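Glucokinase (Streptomyces griseus, PDB 3VGL) binds glucose and an ATP analogue and probably catalyses phosphoryl transfer from ATP to D-glucose, giving glucose 6-phosphate and ADP. Local coordinates at residues V18-E21 and E22-L26; A109-G112 and E113-F116; I138-N142 and K143-G147; F233-L236 and A237-G241; V269-P272 and I273-F277. One frame throughout, in Å; residues are numbered along the deposited sequence.

Overall arrangement
The five local contacts fall into two groups within this actin-like ATPase fold. Contact 2 touches both contact 1 and contact 3: the ring of Phe-116 packs on the turn of contact 1, its CD1 lying 3.4 Å from Glu-22 O, while Tyr-114 OH probably hydrogen-bonds Asn-142 ND2 at 2.9 Å, an atom that also bonds Asp-123 OD2. Contacts 4 and 5 lie on two packed helices, their centres about 8 Å apart. Contacts 1 and 4 are on opposite sides of the chain's centre, about 33 Å apart between centres. The Phe-233 side chain of contact 4 lies about 5 Å from bound AMPPNP, and that of Ala-109 in contact 2 about 8 Å from glucose.

Contact 1: V18-E21 and E22-L26; sequences VVDE and EGRIL
Asp-20 OD1 takes two backbone amides of the following residues: Arg-24 N at 2.8 Å and Glu-22 N at 3.0 Å. They arrive from opposite faces of the carboxylate plane, both well out of it, and the bond from Glu-22 is the more bent of the two. Because CG sits between the backbone N and the carbonyl carbon (chi1 76°), the carboxylate folds back over the turn instead of pointing off it. The aliphatic start of Arg-24 then lies against the same group, CG being 3.2 Å from Asp-20 OD1. The bond to Glu-22 makes an Asx turn, set within a type I beta turn that Gly-23 N closes onto Asp-20 O at 3.1 Å. Gly-23 follows with a positive phi of 74°, and Asp-20 N returns a bond to Arg-24 O, a pattern consistent with a type I turn plus G1 bulge. Without the Asp-20 carboxylate, as with an alanine here, the amides of Glu-22 and Arg-24 would probably lose their shared side-chain acceptor. Farther along, Val-19 and Ile-25 form a single bridge, and Leu-26 N bonds Val-18 O at 2.8 Å in a nearly straight line (172°). The return emerges from strand 13-19; Leu-3 of strand 3-9 touches Asp-20, while Arg-311 binds Val-19 O.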
loop_
_atom_site.group_PDB
_atom_site.type_symbol
_atom_site.label_atom_id
_atom_site.label_comp_id
_atom_site.label_asym_id
_atom_site.label_seq_id
_atom_site.Cartn_x
_atom_site.Cartn_y
_atom_site.Cartn_z
ATOM N N VAL A 18 -21.086 3.837 39.386
ATOM C CA VAL A 18 -20.412 3.815 40.660
ATOM C C VAL A 18 -19.634 2.510 40.745
ATOM O O VAL A 18 -20.145 1.452 40.375
ATOM C CB VAL A 18 -21.443 3.935 41.831
ATOM C CG1 VAL A 18 -20.818 3.571 43.158
ATOM C CG2 VAL A 18 -22.017 5.371 41.848
ATOM N N VAL A 19 -18.386 2.608 41.175
ATOM C CA VAL A 19 -17.496 1.456 41.214
ATOM C C VAL A 19 -16.859 1.391 42.582
ATOM O O VAL A 19 -16.372 2.410 43.106
ATOM C CB VAL A 19 -16.387 1.562 40.124
ATOM C CG1 VAL A 19 -15.469 0.345 40.176
ATOM C CG2 VAL A 19 -16.992 1.737 38.721
ATOM N N ASP A 20 -16.890 0.193 43.176
ATOM C CA ASP A 20 -16.292 0.006 44.487
ATOM C C ASP A 20 -14.819 -0.331 44.377
ATOM O O ASP A 20 -14.267 -0.355 43.270
ATOM C CB ASP A 20 -17.088 -0.987 45.375
ATOM C CG ASP A 20 -16.887 -2.461 45.003
ATOM O OD1 ASP A 20 -16.080 -2.818 44.129
ATOM O OD2 ASP A 20 -17.550 -3.308 45.614
ATOM N N GLU A 21 -14.196 -0.589 45.526
ATOM C CA GLU A 21 -12.736 -0.801 45.626
ATOM C C GLU A 21 -12.260 -2.084 44.951
ATOM O O GLU A 21 -11.090 -2.201 44.607
ATOM C CB GLU A 21 -12.319 -0.826 47.098
ATOM C CG GLU A 21 -12.788 0.374 47.930
ATOM C CD GLU A 21 -11.681 1.394 48.170
ATOM O OE1 GLU A 21 -10.723 1.434 47.370
ATOM O OE2 GLU A 21 -11.770 2.148 49.171
ATOM N N GLU A 22 -13.172 -3.034 44.759
ATOM C CA GLU A 22 -12.858 -4.306 44.091
ATOM C C GLU A 22 -13.296 -4.313 42.618
ATOM O O GLU A 22 -13.295 -5.368 41.961
ATOM C CB GLU A 22 -13.477 -5.485 44.858
ATOM C CG GLU A 22 -12.685 -5.923 46.079
ATOM C CD GLU A 22 -12.888 -5.008 47.266
ATOM O OE1 GLU A 22 -13.940 -5.130 47.932
ATOM O OE2 GLU A 22 -12.000 -4.169 47.537
ATOM N N GLY A 23 -13.654 -3.128 42.111
ATOM C CA GLY A 23 -14.066 -2.937 40.725
ATOM C C GLY A 23 -15.447 -3.470 40.407
ATOM O O GLY A 23 -15.773 -3.698 39.246
ATOM N N ARG A 24 -16.266 -3.677 41.435
ATOM C CA ARG A 24 -17.635 -4.081 41.200
ATOM C C ARG A 24 -18.388 -2.845 40.768
ATOM O O ARG A 24 -18.257 -1.779 41.373
ATOM C CB ARG A 24 -18.293 -4.655 42.462
ATOM C CG ARG A 24 -17.432 -5.608 43.275
ATOM C CD ARG A 24 -17.184 -6.910 42.573
ATOM N NE ARG A 24 -16.707 -7.917 43.524
ATOM C CZ ARG A 24 -15.795 -8.843 43.243
ATOM N NH1 ARG A 24 -15.234 -8.902 42.033
ATOM N NH2 ARG A 24 -15.437 -9.709 44.181
ATOM N N ILE A 25 -19.173 -3.001 39.716
ATOM C CA ILE A 25 -20.018 -1.937 39.229
ATOM C C ILE A 25 -21.338 -1.989 40.021
ATOM O O ILE A 25 -22.015 -3.031 40.056
ATOM C CB ILE A 25 -20.250 -2.072 37.707
ATOM C CG1 ILE A 25 -18.901 -2.042 36.958
ATOM C CG2 ILE A 25 -21.153 -0.983 37.205
ATOM C CD1 ILE A 25 -19.002 -2.412 35.493
ATOM N N LEU A 26 -21.664 -0.884 40.686
ATOM C CA LEU A 26 -22.886 -0.799 41.505
ATOM C C LEU A 26 -24.050 -0.060 40.861
ATOM O O LEU A 26 -25.173 -0.125 41.364
ATOM C CB LEU A 26 -22.590 -0.177 42.872
ATOM C CG LEU A 26 -21.477 -0.761 43.729
ATOM C CD1 LEU A 26 -21.449 -0.023 45.049
ATOM C CD2 LEU A 26 -21.671 -2.259 43.929
HETATM O O HOH W 1 -16.294 -4.980 47.388
#

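Contact 2: A109-G112 and E113-F116; sequences AAWG and EYRF
Trp-111 and Arg-115, one helical turn apart, lie side by side and point the same way. The indole receives Arg-115 CG over one face, 3.7 Å from the centroid of its five-membered ring and 24° off the normal, a CH-pi contact. Beyond it Arg-115 CD lies 3.5 Å from Trp-111 CZ2, and the guanidinium stands steeply to the ring, its plane turned 77° from it. With CG anti to the backbone N (chi1 -176°), Trp-111 swings its indole along the helix toward this later turn. On the six-membered ring, CZ3 meets Tyr-114 CD2 at 3.8 Å, the two rings being oblique to each other. This is i to i+3 and i+4 packing along helix 105-116, whose frame includes Arg-115 N to Trp-111 O at 2.9 Å. Trp-111 NE1 and Arg-115 NH1 share Asp-308 OD2 of helix 301-311, so the two side chains are also joined through their polar ends. Gly-112 contributes its carbonyl, which accepts from Phe-116 N at 2.9 Å. Glu-113, buried, rests CG 3.5 Å from Ala-109 O, while its carboxylate turns outward from the helix to accept the backbone amides of Ala-118, Gln-296 and Leu-297.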
loop_
_atom_site.group_PDB
_atom_site.type_symbol
_atom_site.label_atom_id
_atom_site.label_comp_id
_atom_site.label_asym_id
_atom_site.label_seq_id
_atom_site.Cartn_x
_atom_site.Cartn_y
_atom_site.Cartn_z
ATOM N N ALA A 109 -9.280 1.716 30.252
ATOM C CA ALA A 109 -9.659 0.316 30.013
ATOM C C ALA A 109 -8.503 -0.644 30.344
ATOM O O ALA A 109 -8.724 -1.687 30.964
ATOM C CB ALA A 109 -10.124 0.122 28.555
ATOM N N ALA A 110 -7.284 -0.302 29.906
ATOM C CA ALA A 110 -6.101 -1.109 30.215
ATOM C C ALA A 110 -5.940 -1.274 31.728
ATOM O O ALA A 110 -5.735 -2.394 32.239
ATOM C CB ALA A 110 -4.851 -0.478 29.616
ATOM N N TRP A 111 -6.033 -0.151 32.432
ATOM C CA TRP A 111 -5.930 -0.163 33.885
ATOM C C TRP A 111 -7.037 -1.032 34.519
ATOM O O TRP A 111 -6.755 -1.848 35.420
ATOM C CB TRP A 111 -5.928 1.274 34.426
ATOM C CG TRP A 111 -5.722 1.309 35.908
ATOM C CD1 TRP A 111 -6.663 1.579 36.861
ATOM C CD2 TRP A 111 -4.501 1.026 36.607
ATOM N NE1 TRP A 111 -6.096 1.483 38.122
ATOM C CE2 TRP A 111 -4.774 1.150 37.993
ATOM C CE3 TRP A 111 -3.202 0.675 36.198
ATOM C CZ2 TRP A 111 -3.788 0.944 38.974
ATOM C CZ3 TRP A 111 -2.226 0.468 37.170
ATOM C CH2 TRP A 111 -2.530 0.612 38.545
ATOM N N GLY A 112 -8.282 -0.875 34.061
ATOM C CA GLY A 112 -9.408 -1.680 34.596
ATOM C C GLY A 112 -9.156 -3.166 34.417
ATOM O O GLY A 112 -9.377 -3.956 35.324
ATOM N N GLU A 113 -8.677 -3.555 33.238
ATOM C CA GLU A 113 -8.398 -4.970 32.965
ATOM C C GLU A 113 -7.194 -5.481 33.738
ATOM O O GLU A 113 -7.161 -6.644 34.164
ATOM C CB GLU A 113 -8.220 -5.197 31.462
ATOM C CG GLU A 113 -9.553 -5.089 30.697
ATOM C CD GLU A 113 -10.526 -6.204 31.078
ATOM O OE1 GLU A 113 -10.094 -7.379 31.181
ATOM O OE2 GLU A 113 -11.731 -5.917 31.231
ATOM N N TYR A 114 -6.205 -4.614 33.928
ATOM C CA TYR A 114 -5.009 -4.982 34.687
ATOM C C TYR A 114 -5.378 -5.258 36.157
ATOM O O TYR A 114 -4.957 -6.260 36.758
ATOM C CB TYR A 114 -3.949 -3.885 34.571
ATOM C CG TYR A 114 -2.807 -4.102 35.523
ATOM C CD1 TYR A 114 -1.911 -5.157 35.340
ATOM C CD2 TYR A 114 -2.652 -3.282 36.630
ATOM C CE1 TYR A 114 -0.873 -5.374 36.241
ATOM C CE2 TYR A 114 -1.628 -3.491 37.534
ATOM C CZ TYR A 114 -0.741 -4.531 37.330
ATOM O OH TYR A 114 0.269 -4.725 38.239
ATOM N N ARG A 115 -6.200 -4.379 36.714
ATOM C CA ARG A 115 -6.593 -4.488 38.122
ATOM C C ARG A 115 -7.659 -5.556 38.397
ATOM O O ARG A 115 -7.588 -6.272 39.415
ATOM C CB ARG A 115 -7.093 -3.125 38.628
ATOM C CG ARG A 115 -6.052 -2.011 38.672
ATOM C CD ARG A 115 -5.007 -2.213 39.755
ATOM N NE ARG A 115 -5.594 -2.751 40.972
ATOM C CZ ARG A 115 -6.118 -2.025 41.954
ATOM N NH1 ARG A 115 -6.136 -0.692 41.893
ATOM N NH2 ARG A 115 -6.633 -2.646 43.001
ATOM N N PHE A 116 -8.653 -5.649 37.516
ATOM C CA PHE A 116 -9.897 -6.370 37.832
ATOM C C PHE A 116 -10.302 -7.369 36.756
ATOM O O PHE A 116 -11.307 -8.070 36.906
ATOM C CB PHE A 116 -11.049 -5.379 38.076
ATOM C CG PHE A 116 -10.715 -4.266 39.039
ATOM C CD1 PHE A 116 -10.441 -4.536 40.386
ATOM C CD2 PHE A 116 -10.705 -2.932 38.608
ATOM C CE1 PHE A 116 -10.135 -3.492 41.271
ATOM C CE2 PHE A 116 -10.401 -1.888 39.494
ATOM C CZ PHE A 116 -10.117 -2.175 40.828
#

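Contact 3: I138-N142 and K143-G147; sequences IIIGN and KLRRG
Arg-145 grips Ile-140 O side-on: NE at 3.0 Å and NH2 at 2.8 Å both donate to this one carbonyl oxygen. The oxygen lies almost in the guanidinium plane (5° out of it), whereas NH2 stands above the carbonyl plane. A third donor, Lys-143 N, reaches Ile-140 O at 3.2 Å across the type I' turn of residues 140 to 143. A bend at chi2 (-65°) folds the arginine back over the turn, and Lys-143 CB lies over one face of the guanidinium. Arg-145 CB meets Ile-138 CG2 at 3.9 Å, the two side chains crossing at about a right angle. Cutting Arg-145 back to an alanine would probably cost Ile-140 O two of these three donors, and Ile-138 CG2 and Ile-140 CB the packing of the arginine CG. On the face that carries Ile-139 and Leu-144, their CD1 atoms meet at 4.0 Å, from a non-hydrogen-bonded antiparallel pair. Arg-145 N donates to Ile-138 O at 2.9 Å. Strand 143-144 is the outermost of its sheet within this chain, followed by 134-140 and then 125-130. Trp-111 of helix 105-116 covers Ile-139 and Leu-144, while Phe-251 of helix 227-251 and Ile-140 of the second subunit pack on Ile-140.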
loop_
_atom_site.group_PDB
_atom_site.type_symbol
_atom_site.label_atom_id
_atom_site.label_comp_id
_atom_site.label_asym_id
_atom_site.label_seq_id
_atom_site.Cartn_x
_atom_site.Cartn_y
_atom_site.Cartn_z
ATOM N N ILE A 138 -1.173 0.937 27.735
ATOM C CA ILE A 138 0.115 0.275 27.970
ATOM C C ILE A 138 0.319 0.064 29.466
ATOM O O ILE A 138 0.334 1.018 30.245
ATOM C CB ILE A 138 1.277 1.155 27.461
ATOM C CG1 ILE A 138 1.198 1.377 25.956
ATOM C CG2 ILE A 138 2.656 0.516 27.802
ATOM C CD1 ILE A 138 2.009 2.552 25.523
ATOM N N ILE A 139 0.476 -1.192 29.863
ATOM C CA ILE A 139 0.957 -1.524 31.214
ATOM C C ILE A 139 2.348 -2.144 31.029
ATOM O O ILE A 139 2.492 -3.189 30.380
ATOM C CB ILE A 139 0.059 -2.537 31.931
ATOM C CG1 ILE A 139 -1.399 -2.066 32.026
ATOM C CG2 ILE A 139 0.650 -2.871 33.326
ATOM C CD1 ILE A 139 -1.633 -0.816 32.836
ATOM N N ILE A 140 3.360 -1.472 31.569
ATOM C CA ILE A 140 4.728 -1.985 31.560
ATOM C C ILE A 140 5.260 -1.910 32.977
ATOM O O ILE A 140 5.152 -0.866 33.633
ATOM C CB ILE A 140 5.636 -1.206 30.584
ATOM C CG1 ILE A 140 5.285 -1.568 29.131
ATOM C CG2 ILE A 140 7.116 -1.517 30.855
ATOM C CD1 ILE A 140 5.961 -0.699 28.094
ATOM N N GLY A 141 5.828 -3.017 33.448
ATOM C CA GLY A 141 6.317 -3.083 34.834
ATOM C C GLY A 141 5.241 -2.708 35.836
ATOM O O GLY A 141 5.490 -1.924 36.775
ATOM N N ASN A 142 4.040 -3.258 35.636
ATOM C CA ASN A 142 2.904 -3.102 36.556
ATOM C C ASN A 142 2.364 -1.669 36.699
ATOM O O ASN A 142 1.658 -1.349 37.674
ATOM C CB ASN A 142 3.249 -3.717 37.934
ATOM C CG ASN A 142 3.741 -5.132 37.813
ATOM O OD1 ASN A 142 4.940 -5.377 37.794
ATOM N ND2 ASN A 142 2.818 -6.071 37.681
ATOM N N LYS A 143 2.670 -0.821 35.717
ATOM C CA LYS A 143 2.292 0.590 35.753
ATOM C C LYS A 143 1.731 1.036 34.416
ATOM O O LYS A 143 2.259 0.671 33.369
ATOM C CB LYS A 143 3.502 1.464 36.048
ATOM C CG LYS A 143 4.056 1.340 37.472
ATOM C CD LYS A 143 4.604 2.672 37.934
ATOM C CE LYS A 143 6.079 2.806 37.676
ATOM N NZ LYS A 143 6.704 3.708 38.689
ATOM N N LEU A 144 0.681 1.850 34.467
ATOM C CA LEU A 144 0.156 2.503 33.262
ATOM C C LEU A 144 1.173 3.510 32.730
ATOM O O LEU A 144 1.730 4.314 33.494
ATOM C CB LEU A 144 -1.180 3.183 33.606
ATOM C CG LEU A 144 -1.969 3.830 32.468
ATOM C CD1 LEU A 144 -2.406 2.811 31.402
ATOM C CD2 LEU A 144 -3.184 4.576 33.052
ATOM N N ARG A 145 1.444 3.453 31.419
ATOM C CA ARG A 145 2.422 4.344 30.813
ATOM C C ARG A 145 1.774 5.312 29.832
ATOM O O ARG A 145 1.297 4.915 28.767
ATOM C CB ARG A 145 3.520 3.554 30.096
ATOM C CG ARG A 145 4.180 2.470 30.940
ATOM C CD ARG A 145 4.958 3.052 32.116
ATOM N NE ARG A 145 5.505 1.979 32.935
ATOM C CZ ARG A 145 6.431 2.152 33.876
ATOM N NH1 ARG A 145 6.949 3.351 34.102
ATOM N NH2 ARG A 145 6.859 1.112 34.577
ATOM N N ARG A 146 1.801 6.587 30.193
ATOM C CA ARG A 146 1.153 7.639 29.415
ATOM C C ARG A 146 2.136 8.426 28.544
ATOM O O ARG A 146 1.722 9.239 27.720
ATOM C CB ARG A 146 0.375 8.588 30.357
ATOM C CG ARG A 146 -0.675 7.890 31.220
ATOM C CD ARG A 146 -1.146 8.861 32.275
ATOM N NE ARG A 146 -1.964 8.254 33.325
ATOM C CZ ARG A 146 -1.488 7.638 34.405
ATOM N NH1 ARG A 146 -0.171 7.498 34.590
ATOM N NH2 ARG A 146 -2.338 7.162 35.306
ATOM N N GLY A 147 3.435 8.189 28.733
ATOM C CA GLY A 147 4.487 8.879 27.996
ATOM C C GLY A 147 4.814 10.266 28.526
ATOM O O GLY A 147 4.190 10.735 29.489
HETATM O O HOH W 2 -1.175 3.775 28.053
#

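Contact 4: F233-L236 and A237-G241; sequences FREL and ARWAG
Glu-235 reaches Trp-239 and Arg-238 through two torsions: a first one near 180° (chi1 -178°) carries the chain away from its own amide, and the bend at chi2 (72°) lays the carboxylate along the helix toward both partners. These are i to i+3 and i to i+4 side-chain interactions on the long helix 227-251. OE2 is the shared acceptor. Trp-239 NE1 donates to it at 3.0 Å; the oxygen lies near the indole plane, at the ring edge, yet is met from above the carboxylate plane, the two planes being 67° apart. Arg-238 NH1 makes a salt bridge to the same OE2 at 2.7 Å, although as a hydrogen bond it is strongly bent and weak. A second, long bond from NH1 to OE1 is also weak. The arginine chain is extended from CG to NE, which carries its guanidinium across a face of the indole, Trp-239 CZ2 lying 3.7 Å above the guanidinium plane. The polar cluster borders a subunit interface: Arg-238 NH2 makes a salt bridge with Asp-163 of the third subunit. On another side of the helix, Phe-233 and Leu-236 pack on Leu-184 of helix 181-194 and Val-269 of helix 267-280. Ala-237 N bonds Phe-233 O at 2.9 Å, and Ala-237 O in turn accepts both Gly-241 N, at 2.8 Å, and Ser-276 OG.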
loop_
_atom_site.group_PDB
_atom_site.type_symbol
_atom_site.label_atom_id
_atom_site.label_comp_id
_atom_site.label_asym_id
_atom_site.label_seq_id
_atom_site.Cartn_x
_atom_site.Cartn_y
_atom_site.Cartn_z
ATOM N N PHE A 233 -16.369 -9.926 9.989
ATOM C CA PHE A 233 -15.508 -10.221 11.118
ATOM C C PHE A 233 -14.143 -10.711 10.665
ATOM O O PHE A 233 -13.132 -10.347 11.286
ATOM C CB PHE A 233 -16.172 -11.205 12.095
ATOM C CG PHE A 233 -17.052 -10.531 13.097
ATOM C CD1 PHE A 233 -18.431 -10.594 12.965
ATOM C CD2 PHE A 233 -16.518 -9.785 14.148
ATOM C CE1 PHE A 233 -19.273 -9.960 13.882
ATOM C CE2 PHE A 233 -17.355 -9.144 15.077
ATOM C CZ PHE A 233 -18.744 -9.225 14.935
ATOM N N ARG A 234 -14.104 -11.506 9.589
ATOM C CA ARG A 234 -12.819 -11.961 9.003
ATOM C C ARG A 234 -11.956 -10.777 8.569
ATOM O O ARG A 234 -10.747 -10.749 8.840
ATOM C CB ARG A 234 -13.038 -12.941 7.832
ATOM C CG ARG A 234 -11.730 -13.402 7.187
ATOM C CD ARG A 234 -11.934 -14.490 6.138
ATOM N NE ARG A 234 -10.856 -15.484 6.219
ATOM C CZ ARG A 234 -10.880 -16.577 6.988
ATOM N NH1 ARG A 234 -9.845 -17.405 6.998
ATOM N NH2 ARG A 234 -11.935 -16.849 7.751
ATOM N N GLU A 235 -12.585 -9.797 7.914
ATOM C CA GLU A 235 -11.845 -8.626 7.440
ATOM C C GLU A 235 -11.372 -7.780 8.624
ATOM O O GLU A 235 -10.225 -7.310 8.633
ATOM C CB GLU A 235 -12.696 -7.792 6.448
ATOM C CG GLU A 235 -11.995 -6.575 5.848
ATOM C CD GLU A 235 -10.921 -6.900 4.840
ATOM O OE1 GLU A 235 -10.838 -8.059 4.385
ATOM O OE2 GLU A 235 -10.137 -5.983 4.500
ATOM N N LEU A 236 -12.243 -7.592 9.620
ATOM C CA LEU A 236 -11.836 -6.866 10.845
ATOM C C LEU A 236 -10.627 -7.539 11.491
ATOM O O LEU A 236 -9.657 -6.880 11.861
ATOM C CB LEU A 236 -12.991 -6.774 11.850
ATOM C CG LEU A 236 -12.638 -6.294 13.256
ATOM C CD1 LEU A 236 -12.160 -4.836 13.244
ATOM C CD2 LEU A 236 -13.860 -6.455 14.170
ATOM N N ALA A 237 -10.679 -8.868 11.574
ATOM C CA ALA A 237 -9.600 -9.656 12.180
ATOM C C ALA A 237 -8.297 -9.616 11.401
ATOM O O ALA A 237 -7.238 -9.629 12.006
ATOM C CB ALA A 237 -10.061 -11.105 12.376
ATOM N N ARG A 238 -8.367 -9.539 10.074
ATOM C CA ARG A 238 -7.188 -9.373 9.225
ATOM C C ARG A 238 -6.375 -8.181 9.702
ATOM O O ARG A 238 -5.161 -8.267 9.937
ATOM C CB ARG A 238 -7.644 -9.177 7.760
ATOM C CG ARG A 238 -6.577 -8.662 6.767
ATOM C CD ARG A 238 -7.275 -8.217 5.447
ATOM N NE ARG A 238 -6.359 -7.613 4.479
ATOM C CZ ARG A 238 -6.725 -6.955 3.375
ATOM N NH1 ARG A 238 -8.007 -6.796 3.056
ATOM N NH2 ARG A 238 -5.792 -6.452 2.573
ATOM N N TRP A 239 -7.066 -7.064 9.868
ATOM C CA TRP A 239 -6.371 -5.839 10.248
ATOM C C TRP A 239 -6.079 -5.784 11.742
ATOM O O TRP A 239 -5.011 -5.261 12.151
ATOM C CB TRP A 239 -7.195 -4.631 9.830
ATOM C CG TRP A 239 -7.311 -4.524 8.356
ATOM C CD1 TRP A 239 -8.399 -4.872 7.587
ATOM C CD2 TRP A 239 -6.330 -4.008 7.458
ATOM N NE1 TRP A 239 -8.127 -4.621 6.256
ATOM C CE2 TRP A 239 -6.867 -4.096 6.154
ATOM C CE3 TRP A 239 -5.042 -3.497 7.632
ATOM C CZ2 TRP A 239 -6.149 -3.657 5.014
ATOM C CZ3 TRP A 239 -4.315 -3.068 6.483
ATOM C CH2 TRP A 239 -4.891 -3.155 5.208
ATOM N N ALA A 240 -7.013 -6.266 12.575
ATOM C CA ALA A 240 -6.766 -6.203 14.011
ATOM C C ALA A 240 -5.595 -7.131 14.384
ATOM O O ALA A 240 -4.699 -6.743 15.139
ATOM C CB ALA A 240 -8.040 -6.588 14.803
ATOM N N GLY A 241 -5.627 -8.348 13.851
ATOM C CA GLY A 241 -4.560 -9.332 14.127
ATOM C C GLY A 241 -3.201 -8.924 13.599
ATOM O O GLY A 241 -2.193 -9.114 14.294
#

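Contact 5: V269-P272 and I273-F277; sequences VLDP and IRKSF
Leu-270 O accepts Arg-274 N at 2.8 Å, a bond of helix 267-280, the connecting helix of the beta-alpha-beta unit between strands 255-259 and 291-294. The helix is kinked at Pro-272, whose nitrogen has no hydrogen to give the preceding turn; the next amide, Ile-273 N, still bonds Val-269 O at 3.2 Å. One face of the Arg-274 guanidinium lies over Leu-270 O, and NH2 goes on to a salt bridge with Glu-267 and a hydrogen bond to Val-292 O. Toward helix 227-251, Val-269 CG2 packs alongside Ile-273 CD1 at 3.7 Å, the two side chains pointing the same way. Pro-272 touches Ala-237. On the outer side, a chi1 of 178° directs the Asp-271 carboxylate at the lysine one turn on: Asp-271 OD2 receives Lys-275 NZ at 3.0 Å through its syn lone pair, a salt bridge.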
loop_
_atom_site.group_PDB
_atom_site.type_symbol
_atom_site.label_atom_id
_atom_site.label_comp_id
_atom_site.label_asym_id
_atom_site.label_seq_id
_atom_site.Cartn_x
_atom_site.Cartn_y
_atom_site.Cartn_z
ATOM N N VAL A 269 -15.630 -12.601 18.177
ATOM C CA VAL A 269 -14.623 -11.691 17.601
ATOM C C VAL A 269 -13.191 -12.055 18.015
ATOM O O VAL A 269 -12.271 -11.907 17.213
ATOM C CB VAL A 269 -14.985 -10.205 17.891
ATOM C CG1 VAL A 269 -14.976 -9.895 19.386
ATOM C CG2 VAL A 269 -14.072 -9.252 17.129
ATOM N N LEU A 270 -12.998 -12.563 19.237
ATOM C CA LEU A 270 -11.638 -12.856 19.693
ATOM C C LEU A 270 -10.975 -14.022 18.952
ATOM O O LEU A 270 -9.755 -13.996 18.709
ATOM C CB LEU A 270 -11.564 -13.086 21.210
ATOM C CG LEU A 270 -11.128 -11.922 22.096
ATOM C CD1 LEU A 270 -9.649 -11.575 21.855
ATOM C CD2 LEU A 270 -12.024 -10.686 21.880
ATOM N N ASP A 271 -11.753 -15.046 18.594
ATOM C CA ASP A 271 -11.174 -16.205 17.917
ATOM C C ASP A 271 -10.574 -15.844 16.546
ATOM O O ASP A 271 -9.406 -16.153 16.312
ATOM C CB ASP A 271 -12.181 -17.364 17.849
ATOM C CG ASP A 271 -11.630 -18.584 17.110
ATOM O OD1 ASP A 271 -10.732 -19.275 17.641
ATOM O OD2 ASP A 271 -12.103 -18.853 15.986
ATOM N N PRO A 272 -11.332 -15.123 15.673
ATOM C CA PRO A 272 -10.672 -14.716 14.430
ATOM C C PRO A 272 -9.507 -13.758 14.654
ATOM O O PRO A 272 -8.523 -13.835 13.916
ATOM C CB PRO A 272 -11.787 -14.036 13.618
ATOM C CG PRO A 272 -12.958 -13.873 14.563
ATOM C CD PRO A 272 -12.788 -14.922 15.614
ATOM N N ILE A 273 -9.602 -12.878 15.656
ATOM C CA ILE A 273 -8.478 -11.942 15.908
ATOM C C ILE A 273 -7.224 -12.711 16.351
ATOM O O ILE A 273 -6.115 -12.470 15.857
ATOM C CB ILE A 273 -8.855 -10.869 16.928
ATOM C CG1 ILE A 273 -9.865 -9.920 16.278
ATOM C CG2 ILE A 273 -7.617 -10.105 17.368
ATOM C CD1 ILE A 273 -10.357 -8.747 17.205
ATOM N N ARG A 274 -7.421 -13.660 17.265
ATOM C CA ARG A 274 -6.313 -14.489 17.757
ATOM C C ARG A 274 -5.645 -15.290 16.642
ATOM O O ARG A 274 -4.409 -15.356 16.558
ATOM C CB ARG A 274 -6.818 -15.432 18.865
ATOM C CG ARG A 274 -5.703 -16.133 19.630
ATOM C CD ARG A 274 -6.312 -17.058 20.723
ATOM N NE ARG A 274 -7.111 -16.321 21.707
ATOM C CZ ARG A 274 -8.442 -16.383 21.808
ATOM N NH1 ARG A 274 -9.142 -17.180 20.995
ATOM N NH2 ARG A 274 -9.080 -15.677 22.734
ATOM N N LYS A 275 -6.466 -15.915 15.802
ATOM C CA LYS A 275 -5.949 -16.710 14.680
ATOM C C LYS A 275 -5.160 -15.812 13.718
ATOM O O LYS A 275 -4.075 -16.162 13.256
ATOM C CB LYS A 275 -7.092 -17.435 13.971
ATOM C CG LYS A 275 -7.609 -18.671 14.727
ATOM C CD LYS A 275 -8.890 -19.187 14.112
ATOM C CE LYS A 275 -9.239 -20.541 14.695
ATOM N NZ LYS A 275 -10.633 -20.908 14.325
ATOM N N SER A 276 -5.697 -14.629 13.450
ATOM C CA SER A 276 -4.986 -13.673 12.606
ATOM C C SER A 276 -3.640 -13.227 13.205
ATOM O O SER A 276 -2.623 -13.182 12.512
ATOM C CB SER A 276 -5.870 -12.456 12.382
ATOM O OG SER A 276 -5.150 -11.506 11.606
ATOM N N PHE A 277 -3.650 -12.890 14.494
ATOM C CA PHE A 277 -2.435 -12.569 15.230
ATOM C C PHE A 277 -1.375 -13.653 15.029
ATOM O O PHE A 277 -0.243 -13.346 14.670
ATOM C CB PHE A 277 -2.755 -12.420 16.727
ATOM C CG PHE A 277 -1.533 -12.374 17.606
ATOM C CD1 PHE A 277 -0.695 -11.266 17.587
ATOM C CD2 PHE A 277 -1.242 -13.423 18.467
ATOM C CE1 PHE A 277 0.433 -11.198 18.394
ATOM C CE2 PHE A 277 -0.103 -13.364 19.288
ATOM C CZ PHE A 277 0.722 -12.249 19.255
HETATM O O HOH W 3 -8.512 -18.817 18.567
#